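Local coordinates for actin binding protein family protein (Entamoeba histolytica HM-1:IMSS, PDB 6K2F), which probably binds actin monomers through ADF-homology domains, this chain being one part of a longer twinfilin thought to restrain actin polymerization by sequestering G-actin, at residues I38-V52 with Y55-E69. Residues are numbered along the deposited sequence; the frame is centred on the assembly and turned at random.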
ATOM      1  N   ILE A  38      -6.303   4.634  -9.112  1.00 19.55           N
ATOM      2  CA  ILE A  38      -5.815   3.570  -8.195  1.00 17.12           C
ATOM      3  C   ILE A  38      -4.683   4.166  -7.375  1.00 16.93           C
ATOM      4  O   ILE A  38      -3.766   4.760  -7.970  1.00 21.35           O
ATOM      5  CB  ILE A  38      -5.357   2.345  -8.985  1.00 22.95           C
ATOM      6  CG1 ILE A  38      -6.484   1.802  -9.867  1.00 28.15           C
ATOM      7  CG2 ILE A  38      -4.808   1.307  -8.026  1.00 27.36           C
ATOM      8  CD1 ILE A  38      -5.981   0.969 -11.008  1.00 30.88           C
ATOM      9  N   GLU A  39      -4.728   3.980  -6.059  1.00 14.89           N
ATOM     10  CA  GLU A  39      -3.678   4.440  -5.128  1.00 16.02           C
ATOM     11  C   GLU A  39      -2.994   3.218  -4.514  1.00 14.01           C
ATOM     12  O   GLU A  39      -3.684   2.412  -3.843  1.00 14.47           O
ATOM     13  CB  GLU A  39      -4.295   5.318  -4.043  1.00 15.22           C
ATOM     14  CG  GLU A  39      -3.318   5.729  -2.959  1.00 18.21           C
ATOM     15  CD  GLU A  39      -2.059   6.421  -3.436  1.00 24.99           C
ATOM     16  OE1 GLU A  39      -2.186   7.488  -4.109  1.00 25.51           O
ATOM     17  OE2 GLU A  39      -0.950   5.917  -3.134  1.00 19.61           O
ATOM     18  N   GLN A  40      -1.681   3.118  -4.727  1.00 16.42           N
ATOM     19  CA  GLN A  40      -0.835   2.024  -4.195  1.00 16.95           C
ATOM     20  C   GLN A  40      -0.850   2.115  -2.673  1.00 15.73           C
ATOM     21  O   GLN A  40      -0.893   1.063  -2.020  1.00 16.48           O
ATOM     22  CB  GLN A  40       0.579   2.151  -4.744  1.00 21.50           C
ATOM     23  CG  GLN A  40       1.549   1.151  -4.145  1.00 28.44           C
ATOM     24  CD  GLN A  40       1.140  -0.258  -4.479  1.00 36.79           C
ATOM     25  OE1 GLN A  40       0.878  -0.594  -5.634  1.00 52.88           O
ATOM     26  NE2 GLN A  40       1.107  -1.100  -3.459  1.00 39.08           N
ATOM     27  N   GLY A  41      -0.771   3.330  -2.137  1.00 16.39           N
ATOM     28  CA  GLY A  41      -0.658   3.541  -0.685  1.00 16.73           C
ATOM     29  C   GLY A  41       0.569   2.841  -0.118  1.00 16.19           C
ATOM     30  O   GLY A  41       1.593   2.684  -0.828  1.00 18.00           O
ATOM     31  N   THR A  42       0.482   2.442   1.148  1.00 17.11           N
ATOM     32  CA  THR A  42       1.610   1.959   1.965  1.00 17.24           C
ATOM     33  C   THR A  42       1.110   0.817   2.860  1.00 16.00           C
ATOM     34  O   THR A  42      -0.057   0.407   2.741  1.00 17.15           O
ATOM     35  CB  THR A  42       2.232   3.097   2.795  1.00 19.83           C
ATOM     36  OG1 THR A  42       1.323   3.445   3.833  1.00 18.52           O
ATOM     37  CG2 THR A  42       2.563   4.324   1.972  1.00 20.92           C
ATOM     38  N   SER A  43       1.945   0.361   3.765  1.00 18.73           N
ATOM     39  CA  SER A  43       1.558  -0.649   4.768  1.00 22.14           C
ATOM     40  C   SER A  43       0.855   0.034   5.957  1.00 25.16           C
ATOM     41  O   SER A  43       0.526  -0.694   6.907  1.00 25.63           O
ATOM     42  CB  SER A  43       2.752  -1.412   5.208  1.00 20.59           C
ATOM     43  OG  SER A  43       3.646  -0.555   5.883  1.00 22.82           O
ATOM     44  N   ASP A  44       0.716   1.370   5.959  1.00 19.48           N
ATOM     45  CA  ASP A  44       0.139   2.161   7.090  1.00 19.63           C
ATOM     46  C   ASP A  44      -1.290   2.584   6.747  1.00 19.20           C
ATOM     47  O   ASP A  44      -1.484   3.587   6.046  1.00 20.20           O
ATOM     48  CB  ASP A  44       1.014   3.372   7.434  1.00 23.71           C
ATOM     49  CG  ASP A  44       0.614   4.120   8.704  1.00 32.26           C
ATOM     50  OD1 ASP A  44      -0.565   3.982   9.145  1.00 29.56           O
ATOM     51  OD2 ASP A  44       1.490   4.830   9.248  1.00 36.01           O
ATOM     52  N   PHE A  45      -2.266   1.812   7.214  1.00 20.04           N
ATOM     53  CA  PHE A  45      -3.708   2.036   6.956  1.00 16.15           C
ATOM     54  C   PHE A  45      -4.094   3.446   7.406  1.00 20.42           C
ATOM     55  O   PHE A  45      -4.771   4.172   6.674  1.00 18.60           O
ATOM     56  CB  PHE A  45      -4.515   0.977   7.704  1.00 18.70           C
ATOM     57  CG  PHE A  45      -5.994   1.241   7.775  1.00 16.70           C
ATOM     58  CD1 PHE A  45      -6.817   0.846   6.740  1.00 20.64           C
ATOM     59  CD2 PHE A  45      -6.562   1.867   8.869  1.00 19.67           C
ATOM     60  CE1 PHE A  45      -8.185   1.037   6.808  1.00 18.31           C
ATOM     61  CE2 PHE A  45      -7.932   2.064   8.929  1.00 19.58           C
ATOM     62  CZ  PHE A  45      -8.738   1.660   7.898  1.00 18.45           C
ATOM     63  N   ASP A  46      -3.664   3.821   8.609  1.00 21.43           N
ATOM     64  CA  ASP A  46      -4.074   5.109   9.223  1.00 22.57           C
ATOM     65  C   ASP A  46      -3.605   6.276   8.346  1.00 18.87           C
ATOM     66  O   ASP A  46      -4.433   7.150   8.022  1.00 24.66           O
ATOM     67  CB  ASP A  46      -3.515   5.235  10.637  1.00 25.84           C
ATOM     68  CG  ASP A  46      -4.161   4.290  11.639  1.00 49.53           C
ATOM     69  OD1 ASP A  46      -5.346   3.939  11.470  1.00 36.70           O
ATOM     70  OD2 ASP A  46      -3.471   3.901  12.584  1.00 59.97           O
ATOM     71  N   ALA A  47      -2.323   6.289   7.969  1.00 20.40           N
ATOM     72  CA  ALA A  47      -1.734   7.326   7.095  1.00 19.73           C
ATOM     73  C   ALA A  47      -2.475   7.327   5.758  1.00 17.58           C
ATOM     74  O   ALA A  47      -2.806   8.403   5.232  1.00 20.83           O
ATOM     75  CB  ALA A  47      -0.269   7.053   6.883  1.00 23.83           C
ATOM     76  N   ASP A  48      -2.758   6.145   5.221  1.00 17.85           N
ATOM     77  CA  ASP A  48      -3.319   6.049   3.859  1.00 17.28           C
ATOM     78  C   ASP A  48      -4.740   6.630   3.821  1.00 15.76           C
ATOM     79  O   ASP A  48      -5.177   7.062   2.736  1.00 14.23           O
ATOM     80  CB  ASP A  48      -3.292   4.618   3.320  1.00 16.56           C
ATOM     81  CG  ASP A  48      -1.914   4.086   2.941  1.00 15.60           C
ATOM     82  OD1 ASP A  48      -0.874   4.804   3.125  1.00 18.01           O
ATOM     83  OD2 ASP A  48      -1.887   2.923   2.467  1.00 16.94           O
ATOM     84  N   LEU A  49      -5.458   6.653   4.948  1.00 15.63           N
ATOM     85  CA  LEU A  49      -6.833   7.210   4.937  1.00 13.69           C
ATOM     86  C   LEU A  49      -6.789   8.646   4.412  1.00 13.17           C
ATOM     87  O   LEU A  49      -7.730   9.055   3.710  1.00 14.78           O
ATOM     88  CB  LEU A  49      -7.455   7.137   6.335  1.00 15.70           C
ATOM     89  CG  LEU A  49      -7.983   5.757   6.724  1.00 17.25           C
ATOM     90  CD1 LEU A  49      -8.278   5.694   8.213  1.00 20.69           C
ATOM     91  CD2 LEU A  49      -9.217   5.415   5.904  1.00 19.28           C
ATOM     92  N   ASP A  50      -5.735   9.395   4.737  1.00 14.09           N
ATOM     93  CA  ASP A  50      -5.663  10.821   4.344  1.00 15.73           C
ATOM     94  C   ASP A  50      -5.418  10.944   2.832  1.00 16.79           C
ATOM     95  O   ASP A  50      -5.726  12.033   2.268  1.00 17.91           O
ATOM     96  CB  ASP A  50      -4.620  11.553   5.177  1.00 17.89           C
ATOM     97  CG  ASP A  50      -5.099  11.846   6.588  1.00 25.98           C
ATOM     98  OD1 ASP A  50      -6.327  11.882   6.796  1.00 19.20           O
ATOM     99  OD2 ASP A  50      -4.238  12.064   7.471  1.00 29.92           O
ATOM    100  N   LEU A  51      -4.887   9.913   2.170  1.00 16.16           N
ATOM    101  CA  LEU A  51      -4.630   9.992   0.698  1.00 16.74           C
ATOM    102  C   LEU A  51      -5.940  10.164  -0.070  1.00 15.18           C
ATOM    103  O   LEU A  51      -5.911  10.742  -1.166  1.00 16.07           O
ATOM    104  CB  LEU A  51      -3.903   8.730   0.228  1.00 16.86           C
ATOM    105  CG  LEU A  51      -2.504   8.545   0.801  1.00 21.44           C
ATOM    106  CD1 LEU A  51      -1.935   7.204   0.365  1.00 22.07           C
ATOM    107  CD2 LEU A  51      -1.589   9.692   0.382  1.00 27.37           C
ATOM    108  N   VAL A  52      -7.057   9.701   0.475  1.00 14.44           N
ATOM    109  CA  VAL A  52      -8.380   9.818  -0.191  1.00 13.46           C
ATOM    110  C   VAL A  52      -8.650  11.285  -0.526  1.00 16.69           C
ATOM    111  O   VAL A  52      -9.241  11.564  -1.600  1.00 17.21           O
ATOM    112  CB  VAL A  52      -9.487   9.244   0.700  1.00 15.09           C
ATOM    113  CG1 VAL A  52     -10.875   9.670   0.212  1.00 19.38           C
ATOM    114  CG2 VAL A  52      -9.352   7.737   0.774  1.00 16.42           C
ATOM    115  N   TYR A  55      -7.920  12.686  -3.959  1.00 16.29           N
ATOM    116  CA  TYR A  55      -8.634  12.099  -5.112  1.00 14.55           C
ATOM    117  C   TYR A  55     -10.063  12.612  -5.234  1.00 14.88           C
ATOM    118  O   TYR A  55     -10.573  12.623  -6.344  1.00 16.13           O
ATOM    119  CB  TYR A  55      -8.648  10.583  -4.950  1.00 14.67           C
ATOM    120  CG  TYR A  55      -7.307   9.967  -5.251  1.00 15.42           C
ATOM    121  CD1 TYR A  55      -6.314   9.891  -4.292  1.00 15.14           C
ATOM    122  CD2 TYR A  55      -7.006   9.496  -6.513  1.00 18.27           C
ATOM    123  CE1 TYR A  55      -5.066   9.358  -4.575  1.00 15.13           C
ATOM    124  CE2 TYR A  55      -5.773   8.928  -6.805  1.00 20.61           C
ATOM    125  CZ  TYR A  55      -4.800   8.842  -5.827  1.00 18.16           C
ATOM    126  OH  TYR A  55      -3.584   8.298  -6.139  1.00 20.57           O
ATOM    127  N   LEU A  56     -10.684  13.037  -4.143  1.00 15.50           N
ATOM    128  CA  LEU A  56     -12.062  13.566  -4.239  1.00 16.19           C
ATOM    129  C   LEU A  56     -12.058  14.870  -5.033  1.00 15.34           C
ATOM    130  O   LEU A  56     -11.078  15.655  -4.984  1.00 17.62           O
ATOM    131  CB  LEU A  56     -12.661  13.745  -2.844  1.00 13.70           C
ATOM    132  CG  LEU A  56     -12.737  12.473  -1.988  1.00 14.91           C
ATOM    133  CD1 LEU A  56     -13.352  12.757  -0.624  1.00 18.80           C
ATOM    134  CD2 LEU A  56     -13.529  11.374  -2.696  1.00 15.34           C
ATOM    135  N   VAL A  57     -13.117  15.090  -5.793  1.00 15.13           N
ATOM    136  CA  VAL A  57     -13.299  16.346  -6.560  1.00 14.57           C
ATOM    137  C   VAL A  57     -14.557  17.019  -6.019  1.00 13.26           C
ATOM    138  O   VAL A  57     -15.613  16.401  -6.042  1.00 13.85           O
ATOM    139  CB  VAL A  57     -13.419  16.084  -8.068  1.00 20.26           C
ATOM    140  CG1 VAL A  57     -13.674  17.375  -8.805  1.00 20.04           C
ATOM    141  CG2 VAL A  57     -12.178  15.392  -8.624  1.00 24.53           C
ATOM    142  N   GLU A  58     -14.429  18.229  -5.491  1.00 13.99           N
ATOM    143  CA  GLU A  58     -15.568  18.865  -4.779  1.00 15.09           C
ATOM    144  C   GLU A  58     -16.773  18.970  -5.723  1.00 16.03           C
ATOM    145  O   GLU A  58     -16.618  19.412  -6.883  1.00 15.15           O
ATOM    146  CB  GLU A  58     -15.162  20.206  -4.176  1.00 17.19           C
ATOM    147  CG  GLU A  58     -16.255  20.837  -3.322  1.00 14.62           C
ATOM    148  CD  GLU A  58     -17.320  21.617  -4.064  1.00 16.27           C
ATOM    149  OE1 GLU A  58     -17.077  22.034  -5.231  1.00 19.45           O
ATOM    150  OE2 GLU A  58     -18.367  21.920  -3.446  1.00 16.36           O
ATOM    151  N   GLY A  59     -17.927  18.523  -5.234  1.00 13.61           N
ATOM    152  CA  GLY A  59     -19.211  18.586  -5.959  1.00 16.10           C
ATOM    153  C   GLY A  59     -19.415  17.424  -6.898  1.00 16.75           C
ATOM    154  O   GLY A  59     -20.526  17.359  -7.454  1.00 20.43           O
ATOM    155  N   GLU A  60     -18.407  16.554  -7.095  1.00 14.07           N
ATOM    156  CA  GLU A  60     -18.487  15.394  -8.031  1.00 13.91           C
ATOM    157  C   GLU A  60     -18.568  14.114  -7.208  1.00 13.96           C
ATOM    158  O   GLU A  60     -17.607  13.772  -6.541  1.00 15.10           O
ATOM    159  CB  GLU A  60     -17.256  15.362  -8.926  1.00 17.91           C
ATOM    160  CG  GLU A  60     -17.179  16.538  -9.885  1.00 21.93           C
ATOM    161  CD  GLU A  60     -16.118  16.427 -10.976  1.00 39.00           C
ATOM    162  OE1 GLU A  60     -15.437  15.371 -11.069  1.00 46.35           O
ATOM    163  OE2 GLU A  60     -15.957  17.415 -11.718  1.00 42.85           O
ATOM    164  N   PRO A  61     -19.699  13.380  -7.214  1.00 13.41           N
ATOM    165  CA  PRO A  61     -19.775  12.125  -6.492  1.00 11.86           C
ATOM    166  C   PRO A  61     -18.712  11.144  -6.989  1.00 12.61           C
ATOM    167  O   PRO A  61     -18.412  11.073  -8.138  1.00 14.38           O
ATOM    168  CB  PRO A  61     -21.199  11.629  -6.727  1.00 15.82           C
ATOM    169  CG  PRO A  61     -21.970  12.873  -7.111  1.00 17.03           C
ATOM    170  CD  PRO A  61     -20.973  13.724  -7.860  1.00 15.15           C
ATOM    171  N   SER A  62     -18.171  10.361  -6.055  1.00 12.12           N
ATOM    172  CA  SER A  62     -17.290   9.229  -6.409  1.00 12.32           C
ATOM    173  C   SER A  62     -17.335   8.197  -5.308  1.00 12.71           C
ATOM    174  O   SER A  62     -17.770   8.512  -4.179  1.00 11.92           O
ATOM    175  CB  SER A  62     -15.875   9.628  -6.752  1.00 12.79           C
ATOM    176  OG  SER A  62     -15.186  10.185  -5.650  1.00 15.64           O
ATOM    177  N   TYR A  63     -16.954   6.981  -5.653  1.00 13.60           N
ATOM    178  CA  TYR A  63     -16.757   5.901  -4.677  1.00 11.20           C
ATOM    179  C   TYR A  63     -15.273   5.656  -4.473  1.00 13.18           C
ATOM    180  O   TYR A  63     -14.487   5.715  -5.420  1.00 12.50           O
ATOM    181  CB  TYR A  63     -17.362   4.605  -5.177  1.00 14.08           C
ATOM    182  CG  TYR A  63     -18.822   4.661  -5.514  1.00 11.77           C
ATOM    183  CD1 TYR A  63     -19.777   4.807  -4.532  1.00 12.77           C
ATOM    184  CD2 TYR A  63     -19.252   4.506  -6.821  1.00 12.45           C
ATOM    185  CE1 TYR A  63     -21.130   4.819  -4.836  1.00 12.85           C
ATOM    186  CE2 TYR A  63     -20.594   4.477  -7.137  1.00 14.77           C
ATOM    187  CZ  TYR A  63     -21.543   4.644  -6.152  1.00 15.56           C
ATOM    188  OH  TYR A  63     -22.861   4.645  -6.519  1.00 16.07           O
ATOM    189  N   ILE A  64     -14.912   5.280  -3.253  1.00 11.06           N
ATOM    190  CA  ILE A  64     -13.542   4.780  -2.954  1.00 13.23           C
ATOM    191  C   ILE A  64     -13.692   3.412  -2.303  1.00 14.59           C
ATOM    192  O   ILE A  64     -14.385   3.305  -1.305  1.00 13.22           O
ATOM    193  CB  ILE A  64     -12.758   5.678  -1.984  1.00 15.60           C
ATOM    194  CG1 ILE A  64     -12.756   7.152  -2.380  1.00 22.31           C
ATOM    195  CG2 ILE A  64     -11.351   5.103  -1.836  1.00 16.73           C
ATOM    196  CD1 ILE A  64     -11.868   7.452  -3.503  1.00 22.15           C
ATOM    197  N   LEU A  65     -13.092   2.395  -2.909  1.00 13.61           N
ATOM    198  CA  LEU A  65     -12.974   1.056  -2.300  1.00 12.37           C
ATOM    199  C   LEU A  65     -11.635   1.023  -1.580  1.00 10.57           C
ATOM    200  O   LEU A  65     -10.609   1.064  -2.256  1.00 12.52           O
ATOM    201  CB  LEU A  65     -13.076  -0.007  -3.386  1.00 13.44           C
ATOM    202  CG  LEU A  65     -14.322   0.087  -4.247  1.00 19.69           C
ATOM    203  CD1 LEU A  65     -14.307  -0.966  -5.329  1.00 19.72           C
ATOM    204  CD2 LEU A  65     -15.562  -0.021  -3.392  1.00 24.28           C
ATOM    205  N   PHE A  66     -11.676   1.062  -0.262  1.00 13.04           N
ATOM    206  CA  PHE A  66     -10.482   1.288   0.575  1.00 14.55           C
ATOM    207  C   PHE A  66     -10.198   0.002   1.360  1.00 11.80           C
ATOM    208  O   PHE A  66     -10.989  -0.441   2.182  1.00 12.83           O
ATOM    209  CB  PHE A  66     -10.707   2.482   1.489  1.00 12.10           C
ATOM    210  CG  PHE A  66      -9.447   2.989   2.131  1.00 12.24           C
ATOM    211  CD1 PHE A  66      -8.942   2.350   3.247  1.00 12.47           C
ATOM    212  CD2 PHE A  66      -8.797   4.113   1.642  1.00 10.55           C
ATOM    213  CE1 PHE A  66      -7.796   2.817   3.860  1.00 13.51           C
ATOM    214  CE2 PHE A  66      -7.619   4.548   2.233  1.00 13.83           C
ATOM    215  CZ  PHE A  66      -7.132   3.907   3.344  1.00 12.07           C
ATOM    216  N   ARG A  67      -9.041  -0.565   1.124  1.00 11.09           N
ATOM    217  CA  ARG A  67      -8.661  -1.872   1.712  1.00 12.43           C
ATOM    218  C   ARG A  67      -8.252  -1.690   3.176  1.00 13.23           C
ATOM    219  O   ARG A  67      -7.441  -0.813   3.463  1.00 15.11           O
ATOM    220  CB  ARG A  67      -7.520  -2.486   0.907  1.00 13.27           C
ATOM    221  CG  ARG A  67      -7.201  -3.914   1.319  1.00 14.47           C
ATOM    222  CD  ARG A  67      -6.056  -4.526   0.532  1.00 15.79           C
ATOM    223  NE  ARG A  67      -4.860  -3.697   0.579  1.00 16.39           N
ATOM    224  CZ  ARG A  67      -4.032  -3.575   1.608  1.00 19.11           C
ATOM    225  NH1 ARG A  67      -4.248  -4.238   2.732  1.00 20.06           N
ATOM    226  NH2 ARG A  67      -2.974  -2.790   1.516  1.00 19.10           N
ATOM    227  N   THR A  68      -8.812  -2.493   4.071  1.00 13.07           N
ATOM    228  CA  THR A  68      -8.417  -2.497   5.497  1.00 13.87           C
ATOM    229  C   THR A  68      -7.211  -3.412   5.683  1.00 14.40           C
ATOM    230  O   THR A  68      -6.739  -4.037   4.714  1.00 17.27           O
ATOM    231  CB  THR A  68      -9.547  -2.942   6.435  1.00 14.68           C
ATOM    232  OG1 THR A  68      -9.713  -4.360   6.370  1.00 17.12           O
ATOM    233  CG2 THR A  68     -10.847  -2.232   6.131  1.00 17.32           C
ATOM    234  N   GLU A  69      -6.746  -3.567   6.932  1.00 17.76           N
ATOM    235  CA  GLU A  69      -5.672  -4.526   7.300  1.00 18.55           C
ATOM    236  C   GLU A  69      -6.241  -5.870   7.755  1.00 17.95           C
ATOM    237  O   GLU A  69      -5.453  -6.746   8.128  1.00 22.27           O
ATOM    238  CB  GLU A  69      -4.818  -3.925   8.413  1.00 24.08           C
ATOM    239  CG  GLU A  69      -3.960  -2.767   7.951  1.00 32.49           C
ATOM    240  CD  GLU A  69      -3.064  -3.117   6.781  1.00 41.84           C
ATOM    241  OE1 GLU A  69      -2.293  -4.089   6.887  1.00 35.27           O
ATOM    242  OE2 GLU A  69      -3.196  -2.468   5.746  1.00 32.58           O
TER
HETATM  243  O   HOH W   1      -1.173  -0.464   0.306  1.00 18.46           O
HETATM  244  O   HOH W   2       0.285  -3.307   7.267  1.00 33.48           O
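Phe66 rises from strand 62-68 against helix 45-49 and is gripped by Phe45 and Leu49 of the helix and by Val52 just beyond. Leu49 CD2 lies over one face of its ring, 3.8 Å from the centroid, in a CH-pi contact. Phe45 CE1 comes to within 3.5 Å of Phe66 CE1 at the rim of that ring; the planes are 78° apart and the pair is oblique. Val52 CG2 also approaches obliquely, 3.8 Å from Phe66 CD2, while Val52 CG1 packs on Leu56 and Ile64. Phe45 has CG anti to the backbone N (chi1 168°), which carries its ring down to the strand, where its edge faces Arg67 O.

Past the helix, Val52 O accepts two backbone bonds, from Tyr55 N at 2.9 Å and, longer, from Leu56 N at 3.3 Å. The Tyr55 ring reaches back to strand 32-39, and its OH donates to Glu39 OE1 over 2.6 Å. Glu39, bent at chi2, uses its other oxygen, OE2, to accept from Gly41 N. Asp48 ties the loop leading into the helix, taking Thr42 N on OD2 (2.8 Å) and Thr42 OG1 on OD1; Arg22 forms salt bridges with both Asp48 and Glu69. In the same loop, Ser43 OG hydrogen-bonds Glu117 of the second subunit.

The short helix runs nearly antiparallel to strand 62-68 on one face of the ADF-homology sheet, where that strand lies between strands 23-29 and 77-85.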